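Local coordinates for protein A52 (PDB 2VVW), which suppresses innate immune signalling in the host as a Bcl-2-like viral protein, associating with IRAK2 to inhibit NF-kappaB signalling and with TRAF6 to activate p38, at residues Ser101-Cys106 against Arg127-Phe132; Phe22-Glu27 against Arg43-Ile48; Asp13-Arg18 against Lys140-Leu145; Arg32-Leu37 against Lys117-Trp122. All blocks are in the same frame, centred on the assembly; numbering follows the deposited sequence.

Interaction 1 (Ser101-Cys106 against Arg127-Phe132); sequences SMIGLC and RAIKLF
The Phe132 ring takes Met102 on one of its faces: CG of Met102 stands 3.9 Å from the ring centroid and only 19° off the normal, a CH-pi contact shifted toward the CD2 side of the ring. The thioether of the same residue makes a Met-aromatic contact of the oblique kind, with SD of Met102 4.7 Å from the centroid of Phe132. Met102 reaches this place because CG is anti to the backbone N (chi1 -175°) and the chain then bends at chi2; the two side chains run alongside each other, pointing opposite ways, and the methyl of Met102 carries on to the partner helix. There CE of Met102 meets CB of Ala128 at 3.4 Å, tighter than usual for two carbons. SD also touches a second residue, with CD1 of Ile129 at 3.5 Å. That same CD1 of Ile129 reaches CG1 of Ile103 at 3.7 Å, so one methyl group fits between Met102 and Ile103. Cys106 fills in one turn further along, its SG 4.1 Å from CB of Ala128. The contact is entirely apolar and every touching residue is buried. Within the all-helical Bcl-2-like fold, helices 96-115 and 123-132 run nearly antiparallel here, at 165° between their segment axes. Helix 21-35 covers one side of the pair through Leu25, Phe29 and Phe22, while Phe80 of helix 76-90 packs on Cys106 and Ala128, and Phe51 of helix 51-59 meets Ile103.

Interaction 2 (Phe22-Glu27 against Arg43-Ile48); sequences FTILEE and RLFNEI
Ile24 packs against Leu44 and Ile48 where helix 21-35 of the Bcl-2-like fold crosses the short helix 43-49 almost at right angles, with 81° between the two segment axes. The tight part is this aliphatic cluster. CG2 of Ile24 comes 3.8 Å from CD2 of Leu44. The same methyl lies 3.8 Å from CD1 of Ile48, so it wedges between two side chains one turn apart on the other helix. CD2 of Leu44 also touches CD1 of Ile24, and so meets both branches of that isoleucine. Packing is looser beyond Ile48, where CD2 of Leu25 stays 4.4 Å from CD1 of Ile48.

On the Phe45 side the character changes, because the ring lies against the backbone of 22-27 more than its side chains. O of Ile24 and the backbone carbon C of Glu27 both meet the ring obliquely, O of Ile24 near CE1 of Phe45, and Tyr28 and Tyr41 make edge-to-face contacts with it. Glu27 lends this region only its CB and backbone. Its carboxylate leads off to the subunit boundary, where OE2 forms a salt bridge with Lys123 of the second subunit while OE1 accepts a hydrogen bond from the backbone N of Tyr9. At the far end of the ring, CZ of Phe45 sits 3.8 Å from C of Glu27.

Interaction 3 (Asp13-Arg18 against Lys140-Leu145); sequences DDLLDR and KIKSIL
From Leu15 to Leu16 the chain is extended, with Leu15 at phi -156° and psi 94°, and this strand-like but irregular run passes the side of helix 135-153 near Lys142 and Leu145. In the Bcl-2-like fold it is the lead-in to helix 21-35, and here it lies across the C-terminal helix. Leu15 supplies the apolar half of the contact. Its CD2 presses on CB of Leu145 at 3.4 Å, closer than two carbons usually sit. The same methyl lies 3.7 Å from the carbonyl O of Lys142 and also touches CG of Lys142, so it meets both residues. With Ile24 and Leu44 also packed on it, Leu15 is buried among helices 21-35, 43-49 and 135-153.

Lys142 supplies the polar half. CG anti to the backbone N (chi1 -165°) and the extended chain beyond it carry the carbons across Leu15 and put the ammonium among the backbone carbonyls leading into helix 21-35. The stronger bond of NZ is to the O of Asp19, outside the segment, and two weak ones, to O of Leu16 and O of Asp17, supplement it. The carboxylate of Asp17 is not in contact, though its negative charge nearby may add some electrostatic attraction. Within the loop, the backbone N of Leu15 donates to OD1 of Asp14, on the anti side of that carboxylate. Of the two weak bonds, NZ of Lys142 to O of Leu16 measures 3.2 Å and NZ of Lys142 to O of Asp17 2.8 Å.

Interaction 4 (Arg32-Leu37 against Lys117-Trp122); sequences RGLLGL and KLFSRW
Leu34 meets Phe119 and Trp122 in a buried apolar contact between the C-terminal end of helix 21-35 and the loop, with its 3-10 segment 119-121, that joins helices 96-115 and 123-132 of the Bcl-2-like fold. One methyl does most of the work. CD2 of Leu34 touches CB of Phe119 at 3.9 Å and approaches the indole obliquely, 3.9 Å from CD1 of Trp122. The indole is brought round to it by a chi1 of 75°, which sets CG of Trp122 between the backbone N and the carbonyl carbon. Gly33 lets the backbones come near: with no side chain in the way, its CA lies 5.6 Å from CA of Trp122. The carbonyl O of Gly33 lies at the edge of the Phe119 ring, near its plane, 4.0 Å from CD1 of Phe119.

The second subunit borders this region, with Leu34 packing on Leu34 of that chain and Phe119 on its Leu35. With its side chains meeting through apolar touches, the contact rests on shape and burial, while the indole's polar atom is satisfied across the dimer, NE1 of Trp122 being hydrogen-bonded to the OH of Tyr31 of the second subunit.

Going from the N terminus, residues 13-18 come first and pair with 140-145 near the other end, so interaction 3 closes the widest loop and the other three contacts nest inside it. Helix 21-35 follows, shared by interactions 2 and 4. Its first half closes a short loop on 43-48, and interaction 4 returns the loop before helix 123-132 to its end, so these two contacts cross. Interaction 1 opens after interaction 2 has closed, joins the successive helices 96-115 and 123-132 across a short loop, and crosses interaction 4. Interactions 2 and 3 are joined by the probable hydrogen bond from Arg43 N to Asp13 OD1. Ile103 of interaction 1 packs on Ile48 of interaction 2 and Ile141 of interaction 3.

Interaction 1 (Ser101-Cys106 against Arg127-Phe132)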
loop_
_atom_site.group_PDB
_atom_site.type_symbol
_atom_site.label_atom_id
_atom_site.label_comp_id
_atom_site.label_asym_id
_atom_site.label_seq_id
_atom_site.Cartn_x
_atom_site.Cartn_y
_atom_site.Cartn_z
ATOM N N SER A 101 2.099 16.641 15.195
ATOM C CA SER A 101 3.566 16.476 15.263
ATOM C C SER A 101 3.936 14.996 15.175
ATOM O O SER A 101 4.923 14.608 14.555
ATOM C CB SER A 101 4.138 17.047 16.566
ATOM O OG SER A 101 4.001 18.455 16.656
ATOM N N MET A 102 3.134 14.167 15.819
ATOM C CA MET A 102 3.370 12.742 15.824
ATOM C C MET A 102 3.225 12.140 14.424
ATOM O O MET A 102 3.991 11.249 14.054
ATOM C CB MET A 102 2.438 12.090 16.830
ATOM C CG MET A 102 2.669 10.635 17.004
ATOM S SD MET A 102 1.537 9.744 15.931
ATOM C CE MET A 102 2.227 8.088 16.125
ATOM N N ILE A 103 2.282 12.646 13.628
ATOM C CA ILE A 103 2.132 12.182 12.251
ATOM C C ILE A 103 3.391 12.559 11.472
ATOM O O ILE A 103 3.949 11.742 10.743
ATOM C CB ILE A 103 0.871 12.762 11.578
ATOM C CG1 ILE A 103 -0.390 12.064 12.094
ATOM C CG2 ILE A 103 0.924 12.611 10.069
ATOM C CD1 ILE A 103 -1.694 12.849 11.780
ATOM N N GLY A 104 3.865 13.776 11.667
ATOM C CA GLY A 104 5.108 14.202 11.026
ATOM C C GLY A 104 6.319 13.382 11.438
ATOM O O GLY A 104 7.227 13.180 10.642
ATOM N N LEU A 105 6.327 12.927 12.691
ATOM C CA LEU A 105 7.406 12.106 13.232
ATOM C C LEU A 105 7.416 10.744 12.546
ATOM O O LEU A 105 8.457 10.272 12.118
ATOM C CB LEU A 105 7.221 11.933 14.743
ATOM C CG LEU A 105 8.196 11.014 15.490
ATOM C CD1 LEU A 105 9.539 11.699 15.676
ATOM C CD2 LEU A 105 7.591 10.587 16.831
ATOM N N CYS A 106 6.249 10.118 12.456
ATOM C CA CYS A 106 6.085 8.856 11.726
ATOM C C CYS A 106 6.637 8.974 10.314
ATOM O O CYS A 106 7.353 8.091 9.837
ATOM C CB CYS A 106 4.603 8.479 11.670
ATOM S SG CYS A 106 4.013 7.942 13.260
ATOM N N ARG A 127 0.487 1.387 13.411
ATOM C CA ARG A 127 0.346 0.914 14.797
ATOM C C ARG A 127 0.531 2.099 15.743
ATOM O O ARG A 127 -0.204 2.258 16.688
ATOM C CB ARG A 127 1.360 -0.201 15.112
ATOM C CG ARG A 127 1.095 -0.942 16.419
ATOM C CD ARG A 127 2.133 -2.027 16.726
ATOM N NE ARG A 127 2.337 -2.995 15.647
ATOM C CZ ARG A 127 3.069 -4.108 15.764
ATOM N NH1 ARG A 127 3.661 -4.414 16.914
ATOM N NH2 ARG A 127 3.209 -4.931 14.729
ATOM N N ALA A 128 1.520 2.932 15.464
ATOM C CA ALA A 128 1.794 4.107 16.300
ATOM C C ALA A 128 0.600 5.070 16.338
ATOM O O ALA A 128 0.212 5.531 17.411
ATOM C CB ALA A 128 3.050 4.837 15.778
ATOM N N ILE A 129 0.032 5.365 15.159
ATOM C CA ILE A 129 -1.133 6.272 15.026
ATOM C C ILE A 129 -2.300 5.769 15.839
ATOM O O ILE A 129 -2.937 6.533 16.557
ATOM C CB ILE A 129 -1.597 6.439 13.529
ATOM C CG1 ILE A 129 -0.554 7.196 12.707
ATOM C CG2 ILE A 129 -2.952 7.146 13.432
ATOM C CD1 ILE A 129 -0.225 8.563 13.181
ATOM N N LYS A 130 -2.563 4.469 15.753
ATOM C CA LYS A 130 -3.650 3.865 16.533
ATOM C C LYS A 130 -3.431 3.962 18.052
ATOM O O LYS A 130 -4.398 4.085 18.806
ATOM C CB LYS A 130 -3.847 2.403 16.127
ATOM C CG LYS A 130 -4.552 2.191 14.779
ATOM C CD LYS A 130 -4.328 0.751 14.275
ATOM C CE LYS A 130 -5.338 0.325 13.197
ATOM N NZ LYS A 130 -4.906 -0.921 12.438
ATOM N N LEU A 131 -2.175 3.906 18.507
ATOM C CA LEU A 131 -1.858 4.047 19.946
ATOM C C LEU A 131 -2.035 5.480 20.433
ATOM O O LEU A 131 -2.388 5.721 21.587
ATOM C CB LEU A 131 -0.398 3.654 20.254
ATOM C CG LEU A 131 0.008 2.191 20.401
ATOM C CD1 LEU A 131 1.529 2.125 20.520
ATOM C CD2 LEU A 131 -0.673 1.544 21.609
ATOM N N PHE A 132 -1.752 6.428 19.552
ATOM C CA PHE A 132 -1.564 7.821 19.943
ATOM C C PHE A 132 -2.753 8.734 19.604
ATOM O O PHE A 132 -3.063 9.659 20.370
ATOM C CB PHE A 132 -0.290 8.325 19.261
ATOM C CG PHE A 132 0.302 9.566 19.881
ATOM C CD1 PHE A 132 1.263 9.473 20.872
ATOM C CD2 PHE A 132 -0.075 10.831 19.442
ATOM C CE1 PHE A 132 1.823 10.627 21.432
ATOM C CE2 PHE A 132 0.484 11.980 19.991
ATOM C CZ PHE A 132 1.430 11.881 20.992
#

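Interaction 2 (Phe22-Glu27 against Arg43-Ile48)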
loop_
_atom_site.group_PDB
_atom_site.type_symbol
_atom_site.label_atom_id
_atom_site.label_comp_id
_atom_site.label_asym_id
_atom_site.label_seq_id
_atom_site.Cartn_x
_atom_site.Cartn_y
_atom_site.Cartn_z
ATOM N N PHE A 22 -8.247 8.044 8.683
ATOM C CA PHE A 22 -7.311 6.926 8.856
ATOM C C PHE A 22 -6.865 6.300 7.520
ATOM O O PHE A 22 -5.689 5.980 7.340
ATOM C CB PHE A 22 -7.858 5.841 9.785
ATOM C CG PHE A 22 -6.789 4.866 10.226
ATOM C CD1 PHE A 22 -5.866 5.222 11.202
ATOM C CD2 PHE A 22 -6.666 3.618 9.615
ATOM C CE1 PHE A 22 -4.864 4.335 11.589
ATOM C CE2 PHE A 22 -5.657 2.726 10.000
ATOM C CZ PHE A 22 -4.760 3.088 10.971
ATOM N N THR A 23 -7.788 6.170 6.571
ATOM C CA THR A 23 -7.434 5.678 5.233
ATOM C C THR A 23 -6.443 6.597 4.539
ATOM O O THR A 23 -5.517 6.134 3.879
ATOM C CB THR A 23 -8.646 5.533 4.351
ATOM O OG1 THR A 23 -9.608 4.719 5.019
ATOM C CG2 THR A 23 -8.264 4.880 3.010
ATOM N N ILE A 24 -6.654 7.903 4.678
ATOM C CA ILE A 24 -5.753 8.887 4.113
ATOM C C ILE A 24 -4.349 8.699 4.665
ATOM O O ILE A 24 -3.354 8.696 3.908
ATOM C CB ILE A 24 -6.257 10.341 4.378
ATOM C CG1 ILE A 24 -7.502 10.649 3.513
ATOM C CG2 ILE A 24 -5.187 11.336 4.084
ATOM C CD1 ILE A 24 -8.249 11.922 3.932
ATOM N N LEU A 25 -4.252 8.541 5.983
ATOM C CA LEU A 25 -2.962 8.342 6.615
ATOM C C LEU A 25 -2.330 6.992 6.247
ATOM O O LEU A 25 -1.123 6.917 6.047
ATOM C CB LEU A 25 -3.051 8.522 8.140
ATOM C CG LEU A 25 -3.419 9.922 8.661
ATOM C CD1 LEU A 25 -3.650 9.887 10.152
ATOM C CD2 LEU A 25 -2.348 10.914 8.319
ATOM N N GLU A 26 -3.134 5.943 6.127
ATOM C CA GLU A 26 -2.631 4.633 5.661
ATOM C C GLU A 26 -1.947 4.789 4.319
ATOM O O GLU A 26 -0.835 4.326 4.145
ATOM C CB GLU A 26 -3.734 3.583 5.512
ATOM C CG GLU A 26 -4.283 2.992 6.792
ATOM C CD GLU A 26 -5.353 1.907 6.545
ATOM O OE1 GLU A 26 -5.194 0.779 7.072
ATOM O OE2 GLU A 26 -6.339 2.175 5.814
ATOM N N GLU A 27 -2.622 5.443 3.378
ATOM C CA GLU A 27 -2.086 5.615 2.032
ATOM C C GLU A 27 -0.894 6.548 2.021
ATOM O O GLU A 27 0.048 6.340 1.257
ATOM C CB GLU A 27 -3.178 6.098 1.064
ATOM C CG GLU A 27 -4.222 5.030 0.788
ATOM C CD GLU A 27 -4.994 5.195 -0.508
ATOM O OE1 GLU A 27 -4.720 6.134 -1.304
ATOM O OE2 GLU A 27 -5.902 4.354 -0.718
ATOM N N ARG A 43 -2.580 18.085 -3.305
ATOM C CA ARG A 43 -2.613 19.097 -2.261
ATOM C C ARG A 43 -2.822 18.474 -0.883
ATOM O O ARG A 43 -2.316 18.977 0.121
ATOM C CB ARG A 43 -3.710 20.121 -2.545
ATOM C CG ARG A 43 -3.384 20.996 -3.737
ATOM C CD ARG A 43 -4.161 22.291 -3.730
ATOM N NE ARG A 43 -5.299 22.263 -4.637
ATOM C CZ ARG A 43 -5.213 22.347 -5.966
ATOM N NH1 ARG A 43 -4.029 22.446 -6.571
ATOM N NH2 ARG A 43 -6.325 22.315 -6.700
ATOM N N LEU A 44 -3.559 17.376 -0.825
ATOM C CA LEU A 44 -3.835 16.751 0.467
ATOM C C LEU A 44 -2.555 16.232 1.136
ATOM O O LEU A 44 -2.247 16.604 2.260
ATOM C CB LEU A 44 -4.857 15.627 0.313
ATOM C CG LEU A 44 -5.117 14.793 1.568
ATOM C CD1 LEU A 44 -5.563 15.681 2.719
ATOM C CD2 LEU A 44 -6.144 13.691 1.260
ATOM N N PHE A 45 -1.839 15.343 0.462
ATOM C CA PHE A 45 -0.542 14.854 0.945
ATOM C C PHE A 45 0.459 15.996 1.143
ATOM O O PHE A 45 1.230 15.969 2.090
ATOM C CB PHE A 45 0.068 13.820 -0.031
ATOM C CG PHE A 45 -0.515 12.414 0.095
ATOM C CD1 PHE A 45 -1.658 12.161 0.823
ATOM C CD2 PHE A 45 0.096 11.355 -0.558
ATOM C CE1 PHE A 45 -2.167 10.876 0.906
ATOM C CE2 PHE A 45 -0.397 10.067 -0.467
ATOM C CZ PHE A 45 -1.540 9.834 0.252
ATOM N N ASN A 46 0.451 16.986 0.257
ATOM C CA ASN A 46 1.356 18.132 0.436
ATOM C C ASN A 46 1.100 18.910 1.753
ATOM O O ASN A 46 2.040 19.432 2.363
ATOM C CB ASN A 46 1.345 19.059 -0.789
ATOM C CG ASN A 46 2.249 18.561 -1.923
ATOM O OD1 ASN A 46 3.215 17.815 -1.707
ATOM N ND2 ASN A 46 1.939 18.984 -3.139
ATOM N N GLU A 47 -0.150 18.958 2.211
ATOM C CA GLU A 47 -0.451 19.547 3.526
ATOM C C GLU A 47 0.038 18.665 4.668
ATOM O O GLU A 47 0.602 19.167 5.657
ATOM C CB GLU A 47 -1.953 19.808 3.702
ATOM C CG GLU A 47 -2.471 20.964 2.886
ATOM C CD GLU A 47 -1.752 22.275 3.191
ATOM O OE1 GLU A 47 -1.566 22.587 4.384
ATOM O OE2 GLU A 47 -1.380 22.990 2.237
ATOM N N ILE A 48 -0.176 17.360 4.536
ATOM C CA ILE A 48 0.244 16.427 5.566
ATOM C C ILE A 48 1.771 16.467 5.694
ATOM O O ILE A 48 2.306 16.401 6.798
ATOM C CB ILE A 48 -0.264 15.004 5.314
ATOM C CG1 ILE A 48 -1.801 14.973 5.362
ATOM C CG2 ILE A 48 0.297 14.044 6.379
ATOM C CD1 ILE A 48 -2.385 13.698 4.912
#

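Interaction 3 (Asp13-Arg18 against Lys140-Leu145)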
loop_
_atom_site.group_PDB
_atom_site.type_symbol
_atom_site.label_atom_id
_atom_site.label_comp_id
_atom_site.label_asym_id
_atom_site.label_seq_id
_atom_site.Cartn_x
_atom_site.Cartn_y
_atom_site.Cartn_z
ATOM N N ASP A 13 -6.584 16.199 -4.361
ATOM C CA ASP A 13 -6.447 17.611 -3.985
ATOM C C ASP A 13 -7.459 18.071 -2.943
ATOM O O ASP A 13 -7.370 19.210 -2.481
ATOM C CB ASP A 13 -6.583 18.501 -5.220
ATOM C CG ASP A 13 -5.386 18.427 -6.140
ATOM O OD1 ASP A 13 -4.263 18.154 -5.669
ATOM O OD2 ASP A 13 -5.566 18.678 -7.343
ATOM N N ASP A 14 -8.411 17.211 -2.572
ATOM C CA ASP A 14 -9.459 17.652 -1.635
ATOM C C ASP A 14 -9.452 16.855 -0.335
ATOM O O ASP A 14 -8.552 16.072 -0.077
ATOM C CB ASP A 14 -10.838 17.589 -2.286
ATOM C CG ASP A 14 -11.717 18.803 -1.939
ATOM O OD1 ASP A 14 -11.680 19.338 -0.793
ATOM O OD2 ASP A 14 -12.451 19.215 -2.840
ATOM N N LEU A 15 -10.436 17.127 0.508
ATOM C CA LEU A 15 -10.621 16.415 1.745
ATOM C C LEU A 15 -12.106 16.581 2.076
ATOM O O LEU A 15 -12.529 17.582 2.645
ATOM C CB LEU A 15 -9.692 16.977 2.832
ATOM C CG LEU A 15 -9.722 16.255 4.182
ATOM C CD1 LEU A 15 -9.694 14.800 3.942
ATOM C CD2 LEU A 15 -8.577 16.678 5.097
ATOM N N LEU A 16 -12.905 15.608 1.669
ATOM C CA LEU A 16 -14.361 15.693 1.786
ATOM C C LEU A 16 -14.893 14.826 2.923
ATOM O O LEU A 16 -14.151 14.035 3.506
ATOM C CB LEU A 16 -15.009 15.325 0.442
ATOM C CG LEU A 16 -14.503 16.133 -0.774
ATOM C CD1 LEU A 16 -15.072 15.579 -2.075
ATOM C CD2 LEU A 16 -14.795 17.637 -0.641
ATOM N N ASP A 17 -16.175 14.992 3.259
ATOM C CA ASP A 17 -16.758 14.291 4.403
ATOM C C ASP A 17 -16.550 12.776 4.301
ATOM O O ASP A 17 -16.208 12.130 5.289
ATOM C CB ASP A 17 -18.243 14.609 4.552
ATOM C CG ASP A 17 -18.500 16.010 5.103
ATOM O OD1 ASP A 17 -17.559 16.652 5.631
ATOM O OD2 ASP A 17 -19.658 16.475 4.986
ATOM N N ARG A 18 -16.740 12.237 3.097
ATOM C CA ARG A 18 -16.622 10.802 2.830
ATOM C C ARG A 18 -15.202 10.271 2.885
ATOM O O ARG A 18 -15.011 9.057 2.935
ATOM C CB ARG A 18 -17.193 10.480 1.453
ATOM C CG ARG A 18 -16.382 11.071 0.277
ATOM C CD ARG A 18 -15.330 10.123 -0.297
ATOM N NE ARG A 18 -14.603 10.737 -1.414
ATOM C CZ ARG A 18 -15.060 10.834 -2.655
ATOM N NH1 ARG A 18 -16.263 10.369 -2.966
ATOM N NH2 ARG A 18 -14.313 11.429 -3.591
ATOM N N LYS A 140 -10.462 16.151 14.454
ATOM C CA LYS A 140 -9.911 17.505 14.601
ATOM C C LYS A 140 -8.814 17.770 13.579
ATOM O O LYS A 140 -8.737 18.869 13.002
ATOM C CB LYS A 140 -9.383 17.719 16.024
ATOM C CG LYS A 140 -10.504 17.712 17.076
ATOM C CD LYS A 140 -9.980 17.901 18.499
ATOM C CE LYS A 140 -10.095 19.358 18.944
ATOM N NZ LYS A 140 -11.523 19.790 19.149
ATOM N N ILE A 141 -7.984 16.758 13.335
ATOM C CA ILE A 141 -6.922 16.877 12.335
ATOM C C ILE A 141 -7.524 17.139 10.949
ATOM O O ILE A 141 -7.032 17.987 10.187
ATOM C CB ILE A 141 -6.042 15.613 12.283
ATOM C CG1 ILE A 141 -5.182 15.480 13.558
ATOM C CG2 ILE A 141 -5.113 15.653 11.070
ATOM C CD1 ILE A 141 -4.690 14.050 13.843
ATOM N N LYS A 142 -8.586 16.395 10.636
ATOM C CA LYS A 142 -9.308 16.521 9.362
ATOM C C LYS A 142 -9.824 17.946 9.152
ATOM O O LYS A 142 -9.614 18.537 8.096
ATOM C CB LYS A 142 -10.469 15.524 9.315
ATOM C CG LYS A 142 -11.058 15.322 7.932
ATOM C CD LYS A 142 -12.332 14.494 7.994
ATOM C CE LYS A 142 -12.844 14.184 6.606
ATOM N NZ LYS A 142 -13.980 13.250 6.653
ATOM N N SER A 143 -10.473 18.491 10.179
ATOM C CA SER A 143 -10.952 19.869 10.154
ATOM C C SER A 143 -9.850 20.869 9.887
ATOM O O SER A 143 -10.039 21.799 9.122
ATOM C CB SER A 143 -11.645 20.219 11.462
ATOM O OG SER A 143 -12.844 19.490 11.572
ATOM N N ILE A 144 -8.702 20.674 10.530
ATOM C CA ILE A 144 -7.566 21.563 10.351
ATOM C C ILE A 144 -7.076 21.493 8.913
ATOM O O ILE A 144 -6.851 22.536 8.296
ATOM C CB ILE A 144 -6.435 21.254 11.371
ATOM C CG1 ILE A 144 -6.849 21.754 12.760
ATOM C CG2 ILE A 144 -5.088 21.900 10.957
ATOM C CD1 ILE A 144 -5.881 21.386 13.881
ATOM N N LEU A 145 -6.956 20.274 8.375
ATOM C CA LEU A 145 -6.473 20.075 7.008
ATOM C C LEU A 145 -7.421 20.700 6.002
ATOM O O LEU A 145 -6.995 21.374 5.069
ATOM C CB LEU A 145 -6.282 18.585 6.705
ATOM C CG LEU A 145 -5.001 17.953 7.249
ATOM C CD1 LEU A 145 -5.077 16.422 7.234
ATOM C CD2 LEU A 145 -3.790 18.438 6.442
#

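Interaction 4 (Arg32-Leu37 against Lys117-Trp122)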
loop_
_atom_site.group_PDB
_atom_site.type_symbol
_atom_site.label_atom_id
_atom_site.label_comp_id
_atom_site.label_asym_id
_atom_site.label_seq_id
_atom_site.Cartn_x
_atom_site.Cartn_y
_atom_site.Cartn_z
ATOM N N ARG A 32 4.617 7.253 0.912
ATOM C CA ARG A 32 5.858 7.879 1.338
ATOM C C ARG A 32 6.880 6.813 1.755
ATOM O O ARG A 32 8.058 6.874 1.377
ATOM C CB ARG A 32 5.612 8.867 2.472
ATOM C CG ARG A 32 6.875 9.594 2.912
ATOM C CD ARG A 32 6.562 10.846 3.720
ATOM N NE ARG A 32 7.786 11.419 4.281
ATOM C CZ ARG A 32 7.896 12.657 4.749
ATOM N NH1 ARG A 32 6.869 13.483 4.718
ATOM N NH2 ARG A 32 9.059 13.076 5.231
ATOM N N GLY A 33 6.429 5.821 2.500
ATOM C CA GLY A 33 7.299 4.720 2.915
ATOM C C GLY A 33 7.851 3.825 1.808
ATOM O O GLY A 33 8.927 3.235 1.979
ATOM N N LEU A 34 7.129 3.708 0.683
ATOM C CA LEU A 34 7.542 2.827 -0.407
ATOM C C LEU A 34 8.121 3.584 -1.594
ATOM O O LEU A 34 9.105 3.123 -2.169
ATOM C CB LEU A 34 6.394 1.897 -0.859
ATOM C CG LEU A 34 5.824 0.934 0.200
ATOM C CD1 LEU A 34 4.725 -0.012 -0.421
ATOM C CD2 LEU A 34 6.882 0.118 0.945
ATOM N N LEU A 35 7.542 4.735 -1.946
ATOM C CA LEU A 35 8.016 5.520 -3.102
ATOM C C LEU A 35 8.900 6.706 -2.732
ATOM O O LEU A 35 9.699 7.145 -3.538
ATOM C CB LEU A 35 6.841 6.060 -3.918
ATOM C CG LEU A 35 5.824 5.058 -4.444
ATOM C CD1 LEU A 35 4.767 5.789 -5.200
ATOM C CD2 LEU A 35 6.508 4.004 -5.282
ATOM N N GLY A 36 8.699 7.276 -1.554
ATOM C CA GLY A 36 9.436 8.464 -1.156
ATOM C C GLY A 36 8.855 9.762 -1.685
ATOM O O GLY A 36 7.712 9.807 -2.120
ATOM N N LEU A 37 9.660 10.820 -1.649
ATOM C CA LEU A 37 9.172 12.190 -1.875
ATOM C C LEU A 37 9.493 12.791 -3.245
ATOM O O LEU A 37 9.017 13.878 -3.541
ATOM C CB LEU A 37 9.724 13.113 -0.787
ATOM C CG LEU A 37 9.333 12.796 0.659
ATOM C CD1 LEU A 37 10.103 13.716 1.616
ATOM C CD2 LEU A 37 7.830 12.949 0.850
ATOM N N LYS A 117 15.831 0.303 2.992
ATOM C CA LYS A 117 15.094 -0.752 2.286
ATOM C C LYS A 117 14.425 -1.726 3.249
ATOM O O LYS A 117 14.214 -2.895 2.929
ATOM C CB LYS A 117 15.985 -1.461 1.254
ATOM C CG LYS A 117 16.503 -0.510 0.209
ATOM C CD LYS A 117 17.448 -1.188 -0.737
ATOM C CE LYS A 117 17.815 -0.274 -1.897
ATOM N NZ LYS A 117 18.831 -0.903 -2.803
ATOM N N LEU A 118 14.063 -1.216 4.417
ATOM C CA LEU A 118 13.264 -1.971 5.379
ATOM C C LEU A 118 11.808 -1.670 5.074
ATOM O O LEU A 118 11.096 -1.073 5.878
ATOM C CB LEU A 118 13.642 -1.581 6.809
ATOM C CG LEU A 118 15.072 -1.957 7.200
ATOM C CD1 LEU A 118 15.546 -1.301 8.495
ATOM C CD2 LEU A 118 15.273 -3.484 7.236
ATOM N N PHE A 119 11.355 -2.137 3.911
ATOM C CA PHE A 119 10.162 -1.586 3.293
ATOM C C PHE A 119 8.882 -1.880 4.082
ATOM O O PHE A 119 8.013 -1.009 4.164
ATOM C CB PHE A 119 10.051 -2.036 1.821
ATOM C CG PHE A 119 11.035 -1.349 0.892
ATOM C CD1 PHE A 119 10.981 0.024 0.713
ATOM C CD2 PHE A 119 11.986 -2.077 0.181
ATOM C CE1 PHE A 119 11.877 0.667 -0.149
ATOM C CE2 PHE A 119 12.881 -1.441 -0.677
ATOM C CZ PHE A 119 12.817 -0.068 -0.842
ATOM N N SER A 120 8.787 -3.046 4.714
ATOM C CA SER A 120 7.583 -3.437 5.487
ATOM C C SER A 120 7.364 -2.710 6.829
ATOM O O SER A 120 6.299 -2.846 7.473
ATOM C CB SER A 120 7.632 -4.944 5.766
ATOM O OG SER A 120 8.733 -5.262 6.593
ATOM N N ARG A 121 8.362 -1.957 7.269
ATOM C CA ARG A 121 8.284 -1.257 8.564
ATOM C C ARG A 121 7.293 -0.103 8.598
ATOM O O ARG A 121 6.816 0.271 9.697
ATOM C CB ARG A 121 9.665 -0.751 8.993
ATOM C CG ARG A 121 10.585 -1.858 9.387
ATOM C CD ARG A 121 11.725 -1.389 10.285
ATOM N NE ARG A 121 12.478 -2.543 10.737
ATOM C CZ ARG A 121 13.582 -2.499 11.481
ATOM N NH1 ARG A 121 14.072 -1.346 11.905
ATOM N NH2 ARG A 121 14.178 -3.633 11.814
ATOM N N TRP A 122 6.941 0.424 7.418
ATOM C CA TRP A 122 5.929 1.472 7.303
ATOM C C TRP A 122 4.671 1.080 8.060
ATOM O O TRP A 122 3.989 1.929 8.597
ATOM C CB TRP A 122 5.608 1.796 5.829
ATOM C CG TRP A 122 4.768 0.782 5.111
ATOM C CD1 TRP A 122 5.211 -0.330 4.442
ATOM C CD2 TRP A 122 3.351 0.791 4.965
ATOM N NE1 TRP A 122 4.159 -1.015 3.899
ATOM C CE2 TRP A 122 3.000 -0.354 4.201
ATOM C CE3 TRP A 122 2.334 1.636 5.417
ATOM C CZ2 TRP A 122 1.678 -0.677 3.895
ATOM C CZ3 TRP A 122 1.017 1.311 5.112
ATOM C CH2 TRP A 122 0.706 0.162 4.350
#